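Local coordinates for gram-negative insecticidal protein (Chromobacterium piscinae, PDB 6FBM) that is an insecticidal toxin of the MACPF and beta-tripod families that probably acts by forming pores in membranes of its insect target, at residues Gly419-Leu424 and Pro432-Tyr437; Gln449-Arg454 and Gly496-Leu501; Leu116-Tyr121 and Cys439-Leu444; Val314-Leu319 and Lys520-Gln525. All coordinates share one frame; numbering follows the deposited sequence.

Interaction 1: Gly419-Leu424 and Pro432-Tyr437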
# COMPACT_ATOMS: atom_id res chain seq x y z
N GLY A 419 -20.68 9.10 69.53
CA GLY A 419 -20.54 9.39 70.94
C GLY A 419 -19.81 10.67 71.24
O GLY A 419 -18.93 11.07 70.49
N ASP A 420 -20.16 11.28 72.37
CA ASP A 420 -19.48 12.48 72.82
C ASP A 420 -18.22 12.15 73.58
O ASP A 420 -17.97 11.00 73.92
CB ASP A 420 -20.42 13.35 73.65
CG ASP A 420 -21.57 13.91 72.84
OD1 ASP A 420 -21.44 14.06 71.61
OD2 ASP A 420 -22.62 14.21 73.43
N VAL A 421 -17.45 13.18 73.85
CA VAL A 421 -16.18 13.10 74.54
C VAL A 421 -16.18 14.12 75.66
O VAL A 421 -16.42 15.31 75.43
CB VAL A 421 -15.05 13.45 73.57
CG1 VAL A 421 -13.72 13.51 74.30
CG2 VAL A 421 -15.01 12.45 72.42
N MET A 422 -15.91 13.65 76.87
CA MET A 422 -15.78 14.53 78.01
C MET A 422 -14.33 14.92 78.13
O MET A 422 -13.45 14.11 77.89
CB MET A 422 -16.18 13.82 79.30
CG MET A 422 -17.61 13.36 79.33
SD MET A 422 -18.83 14.65 79.14
CE MET A 422 -18.50 15.69 80.54
N MET A 423 -14.12 16.17 78.52
CA MET A 423 -12.82 16.71 78.86
C MET A 423 -12.93 17.18 80.30
O MET A 423 -13.67 18.13 80.59
CB MET A 423 -12.45 17.87 77.93
CG MET A 423 -12.30 17.47 76.46
SD MET A 423 -10.97 16.30 76.12
CE MET A 423 -9.51 17.32 76.29
N LEU A 424 -12.21 16.52 81.20
CA LEU A 424 -12.43 16.62 82.63
C LEU A 424 -11.14 17.03 83.35
O LEU A 424 -10.08 16.43 83.14
CB LEU A 424 -12.93 15.29 83.19
CG LEU A 424 -14.21 14.72 82.56
CD1 LEU A 424 -14.44 13.28 83.01
CD2 LEU A 424 -15.44 15.54 82.87
N PRO A 432 -11.22 18.21 72.52
CA PRO A 432 -10.65 16.89 72.32
C PRO A 432 -9.53 16.89 71.28
O PRO A 432 -9.59 17.63 70.29
CB PRO A 432 -11.83 16.07 71.82
CG PRO A 432 -13.02 16.78 72.31
CD PRO A 432 -12.67 18.22 72.33
N ASN A 433 -8.49 16.12 71.55
CA ASN A 433 -7.39 15.96 70.63
C ASN A 433 -7.33 14.48 70.41
O ASN A 433 -6.70 13.76 71.16
CB ASN A 433 -6.10 16.48 71.24
CG ASN A 433 -4.90 16.19 70.40
OD1 ASN A 433 -4.99 16.00 69.17
ND2 ASN A 433 -3.76 16.12 71.05
N LEU A 434 -8.04 14.04 69.39
CA LEU A 434 -8.23 12.63 69.12
C LEU A 434 -8.03 12.46 67.63
O LEU A 434 -9.02 12.40 66.89
CB LEU A 434 -9.63 12.20 69.50
CG LEU A 434 -9.99 12.34 70.98
CD1 LEU A 434 -11.49 12.12 71.16
CD2 LEU A 434 -9.18 11.38 71.87
N PRO A 435 -6.77 12.35 67.17
CA PRO A 435 -6.52 12.24 65.73
C PRO A 435 -7.28 11.11 65.05
O PRO A 435 -7.59 11.23 63.88
CB PRO A 435 -4.99 12.01 65.63
CG PRO A 435 -4.43 12.37 66.96
CD PRO A 435 -5.53 12.12 67.96
N ASP A 436 -7.59 10.05 65.77
CA ASP A 436 -8.23 8.88 65.20
C ASP A 436 -9.72 8.80 65.49
O ASP A 436 -10.35 7.77 65.29
CB ASP A 436 -7.51 7.60 65.67
CG ASP A 436 -6.04 7.51 65.23
OD1 ASP A 436 -5.65 8.18 64.22
OD2 ASP A 436 -5.30 6.74 65.89
N TYR A 437 -10.32 9.90 65.95
CA TYR A 437 -11.78 10.00 66.02
C TYR A 437 -12.36 10.23 64.63
O TYR A 437 -11.86 11.07 63.86
CB TYR A 437 -12.24 11.13 66.94
CG TYR A 437 -13.72 11.12 67.27
CD1 TYR A 437 -14.64 11.68 66.41
CD2 TYR A 437 -14.19 10.55 68.45
CE1 TYR A 437 -16.00 11.67 66.70
CE2 TYR A 437 -15.54 10.55 68.76
CZ TYR A 437 -16.44 11.12 67.89
OH TYR A 437 -17.78 11.11 68.19

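Interaction 2: Gln449-Arg454 and Gly496-Leu501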
# COMPACT_ATOMS: atom_id res chain seq x y z
N GLN A 449 -33.04 6.83 68.57
CA GLN A 449 -34.44 6.60 68.92
C GLN A 449 -34.66 6.67 70.44
O GLN A 449 -35.52 7.41 70.91
CB GLN A 449 -34.89 5.26 68.36
CG GLN A 449 -35.00 5.29 66.85
CD GLN A 449 -35.73 4.09 66.28
OE1 GLN A 449 -35.52 2.94 66.70
NE2 GLN A 449 -36.64 4.37 65.34
N THR A 450 -33.85 5.92 71.18
CA THR A 450 -33.90 5.92 72.63
C THR A 450 -32.64 6.53 73.22
O THR A 450 -31.59 6.60 72.59
CB THR A 450 -34.00 4.50 73.16
OG1 THR A 450 -32.87 3.75 72.68
CG2 THR A 450 -35.29 3.84 72.68
N LEU A 451 -32.79 6.98 74.47
CA LEU A 451 -31.69 7.41 75.32
C LEU A 451 -31.98 6.77 76.68
O LEU A 451 -32.96 7.11 77.32
CB LEU A 451 -31.63 8.93 75.40
CG LEU A 451 -31.10 9.67 74.14
CD1 LEU A 451 -31.53 11.13 74.09
CD2 LEU A 451 -29.58 9.59 74.07
N GLN A 452 -31.14 5.81 77.07
CA GLN A 452 -31.37 4.97 78.26
C GLN A 452 -30.10 4.85 79.10
O GLN A 452 -29.06 5.39 78.73
CB GLN A 452 -31.82 3.57 77.82
CG GLN A 452 -33.07 3.57 76.95
CD GLN A 452 -33.45 2.18 76.44
OE1 GLN A 452 -32.78 1.18 76.70
NE2 GLN A 452 -34.53 2.14 75.66
N ASN A 453 -30.20 4.17 80.25
CA ASN A 453 -29.04 3.85 81.10
C ASN A 453 -28.11 5.02 81.33
O ASN A 453 -26.92 4.94 81.05
CB ASN A 453 -28.25 2.66 80.53
CG ASN A 453 -29.11 1.42 80.37
OD1 ASN A 453 -29.90 1.09 81.28
ND2 ASN A 453 -29.00 0.75 79.22
N ARG A 454 -28.68 6.11 81.83
CA ARG A 454 -27.92 7.33 82.14
C ARG A 454 -26.59 6.97 82.79
O ARG A 454 -26.54 6.14 83.69
CB ARG A 454 -28.71 8.23 83.08
CG ARG A 454 -28.10 9.61 83.32
CD ARG A 454 -28.98 10.42 84.24
NE ARG A 454 -28.98 9.83 85.59
CZ ARG A 454 -28.01 9.97 86.48
NH1 ARG A 454 -26.93 10.70 86.21
NH2 ARG A 454 -28.13 9.39 87.67
N GLY A 496 -38.10 15.80 72.24
CA GLY A 496 -37.38 17.01 71.87
C GLY A 496 -35.88 16.87 72.05
O GLY A 496 -35.11 17.32 71.20
N ASP A 497 -35.46 16.24 73.15
CA ASP A 497 -34.04 15.92 73.39
C ASP A 497 -33.50 14.94 72.34
O ASP A 497 -32.37 15.10 71.90
CB ASP A 497 -33.82 15.34 74.78
CG ASP A 497 -34.21 16.29 75.89
OD1 ASP A 497 -33.75 17.45 75.87
OD2 ASP A 497 -34.96 15.86 76.79
N ILE A 498 -34.30 13.95 71.96
CA ILE A 498 -33.97 12.99 70.88
C ILE A 498 -33.91 13.66 69.49
O ILE A 498 -33.04 13.34 68.68
CB ILE A 498 -34.96 11.79 70.86
CG1 ILE A 498 -34.78 10.95 72.13
CG2 ILE A 498 -34.75 10.90 69.63
CD1 ILE A 498 -36.02 10.14 72.51
N GLU A 499 -34.83 14.58 69.23
CA GLU A 499 -34.83 15.37 67.99
C GLU A 499 -33.59 16.22 67.82
O GLU A 499 -33.06 16.34 66.70
CB GLU A 499 -36.07 16.29 67.90
CG GLU A 499 -37.13 15.82 66.93
CD GLU A 499 -36.61 15.78 65.50
OE1 GLU A 499 -36.14 16.83 64.99
OE2 GLU A 499 -36.69 14.69 64.91
N ARG A 500 -33.12 16.81 68.92
CA ARG A 500 -31.93 17.64 68.91
C ARG A 500 -30.71 16.89 68.35
O ARG A 500 -29.86 17.48 67.69
CB ARG A 500 -31.66 18.19 70.32
CG ARG A 500 -30.34 18.93 70.53
CD ARG A 500 -30.17 20.15 69.61
NE ARG A 500 -30.82 21.34 70.18
CZ ARG A 500 -30.34 22.04 71.22
NH1 ARG A 500 -29.21 21.69 71.83
NH2 ARG A 500 -31.01 23.10 71.67
N LEU A 501 -30.65 15.58 68.61
CA LEU A 501 -29.56 14.72 68.14
C LEU A 501 -29.60 14.39 66.65
O LEU A 501 -28.62 13.93 66.10
CB LEU A 501 -29.55 13.39 68.93
CG LEU A 501 -29.38 13.43 70.45
CD1 LEU A 501 -29.26 12.03 71.02
CD2 LEU A 501 -28.19 14.30 70.85

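Interaction 3: Leu116-Tyr121 and Cys439-Leu444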
# COMPACT_ATOMS: atom_id res chain seq x y z
N LEU A 116 -19.04 -4.31 45.96
CA LEU A 116 -18.96 -3.29 47.00
C LEU A 116 -20.19 -2.40 47.05
O LEU A 116 -20.90 -2.21 46.07
CB LEU A 116 -17.70 -2.44 46.86
CG LEU A 116 -16.42 -3.16 47.27
CD1 LEU A 116 -15.23 -2.22 47.09
CD2 LEU A 116 -16.54 -3.64 48.74
N THR A 117 -20.41 -1.85 48.22
CA THR A 117 -21.49 -0.95 48.47
C THR A 117 -20.84 0.43 48.61
O THR A 117 -19.60 0.54 48.60
CB THR A 117 -22.31 -1.46 49.68
OG1 THR A 117 -23.60 -0.88 49.66
CG2 THR A 117 -21.67 -1.18 50.99
N GLU A 118 -21.64 1.51 48.64
CA GLU A 118 -21.09 2.88 48.61
C GLU A 118 -20.29 3.25 47.35
O GLU A 118 -19.51 4.22 47.35
CB GLU A 118 -20.19 3.17 49.84
CG GLU A 118 -20.74 2.81 51.21
CD GLU A 118 -21.94 3.64 51.61
OE1 GLU A 118 -22.36 4.57 50.88
OE2 GLU A 118 -22.47 3.31 52.70
N ILE A 119 -20.49 2.48 46.27
CA ILE A 119 -19.88 2.75 44.97
C ILE A 119 -20.98 3.34 44.11
O ILE A 119 -22.15 2.87 44.13
CB ILE A 119 -19.35 1.49 44.31
CG1 ILE A 119 -18.31 0.80 45.20
CG2 ILE A 119 -18.76 1.78 42.93
CD1 ILE A 119 -17.00 1.52 45.36
N THR A 120 -20.63 4.37 43.35
CA THR A 120 -21.52 4.91 42.34
C THR A 120 -21.05 4.38 40.99
O THR A 120 -19.86 4.47 40.63
CB THR A 120 -21.55 6.43 42.37
OG1 THR A 120 -22.00 6.87 43.67
CG2 THR A 120 -22.52 6.96 41.30
N TYR A 121 -22.01 3.83 40.24
CA TYR A 121 -21.78 3.23 38.97
C TYR A 121 -22.25 4.22 37.91
O TYR A 121 -23.42 4.63 37.92
CB TYR A 121 -22.57 1.91 38.88
CG TYR A 121 -22.24 0.97 40.01
CD1 TYR A 121 -21.09 0.21 39.99
CD2 TYR A 121 -23.08 0.87 41.12
CE1 TYR A 121 -20.78 -0.64 41.03
CE2 TYR A 121 -22.78 0.03 42.17
CZ TYR A 121 -21.62 -0.73 42.12
OH TYR A 121 -21.29 -1.57 43.17
N CYS A 439 -16.29 10.29 62.32
CA CYS A 439 -17.72 10.16 62.15
C CYS A 439 -17.97 9.10 61.10
O CYS A 439 -17.07 8.75 60.35
CB CYS A 439 -18.30 11.50 61.71
SG CYS A 439 -18.00 12.76 62.92
N VAL A 440 -19.20 8.64 61.06
CA VAL A 440 -19.60 7.52 60.23
C VAL A 440 -20.63 8.05 59.26
O VAL A 440 -21.44 8.89 59.64
CB VAL A 440 -20.20 6.40 61.11
CG1 VAL A 440 -20.61 5.19 60.25
CG2 VAL A 440 -19.17 5.98 62.15
N HIS A 441 -20.58 7.60 58.01
CA HIS A 441 -21.51 8.10 57.00
C HIS A 441 -22.94 7.69 57.35
O HIS A 441 -23.18 6.57 57.81
CB HIS A 441 -21.14 7.63 55.57
CG HIS A 441 -21.90 8.35 54.51
ND1 HIS A 441 -22.96 7.79 53.84
CD2 HIS A 441 -21.75 9.59 53.99
CE1 HIS A 441 -23.46 8.66 52.97
NE2 HIS A 441 -22.75 9.77 53.05
N GLN A 442 -23.85 8.65 57.18
CA GLN A 442 -25.32 8.53 57.28
C GLN A 442 -25.88 7.16 56.88
O GLN A 442 -26.65 6.54 57.61
CB GLN A 442 -25.91 9.64 56.38
CG GLN A 442 -27.39 9.59 56.00
CD GLN A 442 -27.86 10.93 55.41
OE1 GLN A 442 -27.06 11.68 54.80
NE2 GLN A 442 -29.16 11.26 55.61
N SER A 443 -25.47 6.69 55.70
CA SER A 443 -25.91 5.44 55.13
C SER A 443 -25.75 4.22 56.05
O SER A 443 -26.55 3.28 55.98
CB SER A 443 -25.16 5.19 53.82
OG SER A 443 -23.75 5.23 54.03
N LEU A 444 -24.72 4.23 56.90
CA LEU A 444 -24.46 3.13 57.83
C LEU A 444 -25.08 3.33 59.20
O LEU A 444 -25.01 2.45 60.06
CB LEU A 444 -22.95 2.96 58.02
CG LEU A 444 -22.10 2.95 56.76
CD1 LEU A 444 -20.68 2.52 57.15
CD2 LEU A 444 -22.68 1.99 55.73

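Interaction 4: Val314-Leu319 and Lys520-Gln525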
# COMPACT_ATOMS: atom_id res chain seq x y z
N VAL A 314 -21.48 -6.59 49.35
CA VAL A 314 -20.79 -6.52 50.63
C VAL A 314 -21.39 -5.31 51.33
O VAL A 314 -20.98 -4.18 51.10
CB VAL A 314 -19.27 -6.33 50.42
CG1 VAL A 314 -18.57 -6.03 51.73
CG2 VAL A 314 -18.69 -7.58 49.78
N ASP A 315 -22.39 -5.56 52.16
CA ASP A 315 -22.99 -4.53 53.02
C ASP A 315 -22.17 -4.27 54.30
O ASP A 315 -22.21 -3.16 54.84
CB ASP A 315 -24.42 -4.95 53.39
CG ASP A 315 -25.34 -5.00 52.20
OD1 ASP A 315 -25.47 -3.99 51.49
OD2 ASP A 315 -25.96 -6.05 51.99
N LYS A 316 -21.44 -5.28 54.76
CA LYS A 316 -20.67 -5.20 55.97
C LYS A 316 -19.34 -4.53 55.64
O LYS A 316 -18.37 -5.19 55.27
CB LYS A 316 -20.44 -6.60 56.57
CG LYS A 316 -21.70 -7.45 56.81
CD LYS A 316 -22.24 -7.23 58.19
CE LYS A 316 -23.66 -7.77 58.40
NZ LYS A 316 -23.66 -9.18 58.89
N VAL A 317 -19.30 -3.20 55.79
CA VAL A 317 -18.12 -2.42 55.35
C VAL A 317 -17.28 -1.82 56.44
O VAL A 317 -16.22 -1.24 56.16
CB VAL A 317 -18.52 -1.31 54.37
CG1 VAL A 317 -19.04 -1.93 53.09
CG2 VAL A 317 -19.55 -0.34 54.98
N LEU A 318 -17.73 -1.96 57.69
CA LEU A 318 -16.95 -1.53 58.84
C LEU A 318 -16.47 -2.76 59.56
O LEU A 318 -17.25 -3.60 59.98
CB LEU A 318 -17.79 -0.65 59.74
CG LEU A 318 -18.15 0.72 59.18
CD1 LEU A 318 -19.08 1.49 60.12
CD2 LEU A 318 -16.91 1.55 58.89
N LEU A 319 -15.16 -2.84 59.70
CA LEU A 319 -14.52 -3.89 60.46
C LEU A 319 -14.44 -3.40 61.89
O LEU A 319 -13.76 -2.42 62.18
CB LEU A 319 -13.14 -4.12 59.87
CG LEU A 319 -12.26 -5.25 60.37
CD1 LEU A 319 -12.94 -6.60 60.26
CD2 LEU A 319 -10.95 -5.21 59.62
N LYS A 520 -14.14 -12.15 57.62
CA LYS A 520 -13.52 -13.30 56.92
C LYS A 520 -14.57 -14.22 56.29
O LYS A 520 -14.49 -14.55 55.10
CB LYS A 520 -12.64 -14.15 57.86
CG LYS A 520 -11.16 -13.82 57.93
CD LYS A 520 -10.27 -15.09 58.04
CE LYS A 520 -8.78 -14.77 58.02
NZ LYS A 520 -8.31 -14.03 59.23
N SER A 521 -15.55 -14.60 57.10
CA SER A 521 -16.60 -15.52 56.69
C SER A 521 -17.49 -14.92 55.58
O SER A 521 -17.75 -15.58 54.56
CB SER A 521 -17.44 -15.95 57.90
OG SER A 521 -18.56 -16.73 57.52
N MET A 522 -17.96 -13.69 55.79
CA MET A 522 -18.75 -12.94 54.79
C MET A 522 -17.99 -12.78 53.48
O MET A 522 -18.55 -13.04 52.42
CB MET A 522 -19.15 -11.57 55.37
CG MET A 522 -20.07 -10.71 54.52
SD MET A 522 -19.29 -9.85 53.14
CE MET A 522 -17.90 -9.03 53.90
N LEU A 523 -16.73 -12.38 53.54
CA LEU A 523 -15.89 -12.21 52.34
C LEU A 523 -15.54 -13.49 51.58
O LEU A 523 -15.33 -13.42 50.35
CB LEU A 523 -14.56 -11.52 52.68
CG LEU A 523 -14.51 -10.01 52.89
CD1 LEU A 523 -13.07 -9.54 53.03
CD2 LEU A 523 -15.18 -9.28 51.73
N SER A 524 -15.44 -14.62 52.29
CA SER A 524 -15.12 -15.89 51.64
C SER A 524 -16.25 -16.37 50.70
O SER A 524 -15.99 -17.22 49.85
CB SER A 524 -14.80 -16.98 52.69
OG SER A 524 -16.00 -17.52 53.25
N GLN A 525 -17.46 -15.83 50.85
CA GLN A 525 -18.58 -16.08 49.93
C GLN A 525 -18.70 -15.04 48.76
O GLN A 525 -19.78 -14.92 48.15
CB GLN A 525 -19.89 -16.11 50.70
CG GLN A 525 -19.88 -16.93 51.97
CD GLN A 525 -21.29 -17.04 52.55
OE1 GLN A 525 -21.65 -16.41 53.57
NE2 GLN A 525 -22.12 -17.86 51.90

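Interaction 1: Gly419-Leu424 and Pro432-Tyr437
Tyr-437 and Gly-419 meet through the phenol: Tyr-437 OH donates to Gly-419 O over 2.6 Å. The donor lies in the carbonyl plane, with a C=O...OH angle of 151°, and the accepting oxygen sits at the edge of the ring, near the ring plane. CG of Tyr-437 is anti to the backbone N (chi1 -169°), which aims the ring across the gap. Val-421, two residues after Gly-419, spreads its two methyls over different partners. Its CG2 meets CD1 of Leu-434 tip to tip at 3.8 Å and also approaches the phenol ring obliquely, the valine and tyrosine side chains passing each other in opposite directions. Its CG1 lies 3.9 Å from Pro-432 CG, and these two side chains likewise slide past one another. Met-423, bent at both chi2 and chi3, curls back so that its SD comes within 3.9 Å of Pro-432 CA. A type I turn from Leu-434 to Tyr-437, closed by Tyr-437 N to Leu-434 O at 3.0 Å, returns the chain so that leucine and tyrosine both face Val-421. The contact is thus a loop folded back over the strand it has just left. Strand 421-426 pairs antiparallel with 403-410, whose Trp-407 touches both Met-423 and Pro-432; Trp-389 packs edge-to-face with Tyr-437, and Met-354 of strand 352-354 touches Leu-434 and Tyr-437.

Interaction 2: Gln449-Arg454 and Gly496-Leu501
Leu-451 extends from its strand past Ile-498 of the helix, the two side chains running alongside each other in opposite directions, with Leu-451 CD1 3.8 Å from Ile-498 CG1. The same leucine meets Leu-501 tip to tip: Leu-501 CD1 lies 3.9 Å from both Leu-451 CD1 and Leu-451 CD2, fitting against the fork of its two methyls. Ile-498 has a second neighbour in the backbone of Gln-449, where its CD1 comes to 3.2 Å from Gln-449 O, a close van der Waals approach. CG1 of Ile-498 is anti to the carbonyl carbon (chi1 -67°), which carries this branch toward the strand. Here the short helix 495-500 packs on residues 450-452, which pair antiparallel with strand 468-473, within the region of the chain related to Vps62. A classic beta bulge opens that strand, Gln-449 and Thr-450 sharing Gly-473 as their partner. CB of Gln-449 points away from the helix, and OE1 accepts a hydrogen bond from Ala-475 N. Around the leucine, Trp-470, Val-486 and Pro-493 continue the apolar surroundings, while Leu-501 also touches Val-448.

Interaction 3: Leu116-Tyr121 and Cys439-Leu444
Glu-118 and Ser-443 form the hydrogen bond of this contact, Ser-443 OG donating to Glu-118 OE2 over 2.7 Å. The hydroxyl meets that oxygen on the syn side, 25° out of the carboxylate plane. Glu-118 is bent at chi2 (-66°), which turns its carboxylate toward the serine. Behind this bond lies a second one within 439-444: His-441 ND1 donates to Ser-443 OG at 2.7 Å, nearly straight at 171° and close to the plane of the imidazole. The serine hydroxyl is therefore both acceptor and donor, relaying histidine to glutamate. Van der Waals contact adds Leu-444, whose CD2 lies 3.3 Å from Glu-118 OE2, the two side chains crossing at a slant. Electrostatically, Glu-118 OE1 stands 4.4 Å from His-441 ND1, near but not in contact. Tyr-415 packs edge-to-face with the imidazole, and Leu-190 touches it as well. Residues 116-121 belong to the MACPF region and 439-444 to the Vps62-like region, so this small patch is one of the places where the two parts of the toxin meet. The chemistry implies a directional polar link between them, with His-441 orienting the serine that bonds to the glutamate; the nearby carboxylate may also stabilise a protonated histidine.

Interaction 4: Val314-Leu319 and Lys520-Gln525
Val-314 and Met-522 make the main apolar contact, their side chains crossing at about a right angle. The methionine methyl, Met-522 CE, lies 3.8 Å from Val-314 CG1. Its sulfur, Met-522 SD, is 4.1 Å from each of Val-314 CG1 and Val-314 CG2, so the thioether end lies against both methyls of the valine. With CG anti to the backbone N (chi1 -175°), bends at chi2 and chi3 turn the methyl onto the valine. A looser apolar approach follows in the next helical residue, with Leu-523 CD2 at 4.4 Å from Val-314 CG2. The aliphatic base of Lys-316 also passes the methionine stem, Lys-316 CG lying 4.3 Å from Met-522 CG, while the lysine's amino end leads away from the helix. The segments belong to neighbouring parts of one mixed sheet and its helix: strand 318-321 runs parallel to strand 513-515, which leads straight into helix 516-524, and the last turn of that helix packs on Val-314 and Lys-316, in the loop that enters strand 318-321. One contact is to a polar atom: Met-522 CE lies 4.1 Å from Lys-316 O. Within the helix, Ser-524 OG donates to Ser-521 O at 2.9 Å, the hydroxyl tilted 26° from the carbonyl plane, engaging a backbone oxygen of the last turn. Beyond the contact, Val-314 is bonded through its backbone to Gln-115 and packs on Phe-378.

How the interactions relate
Interaction 1 is the buried one; interactions 2, 3 and 4 are partly buried. Interactions 1 and 2 lie about 20 Å apart between centres, without touching, in the Vps62-like region, each packing a loop or helix against a strand of an antiparallel sheet. Interactions 3 and 4 lie nearer the middle of the chain and adjoin: Thr-117 packs on Val-317, and Leu-444 on Leu-318, so residues 116-121, 314-319 and 439-444 form a continuous junction between the MACPF and Vps62-like parts. Chemistry changes with place. Interaction 3 is dominated by polar groups, interactions 2 and 4 by apolar side chains, and interaction 1 combines apolar packing with one phenol-to-carbonyl bond.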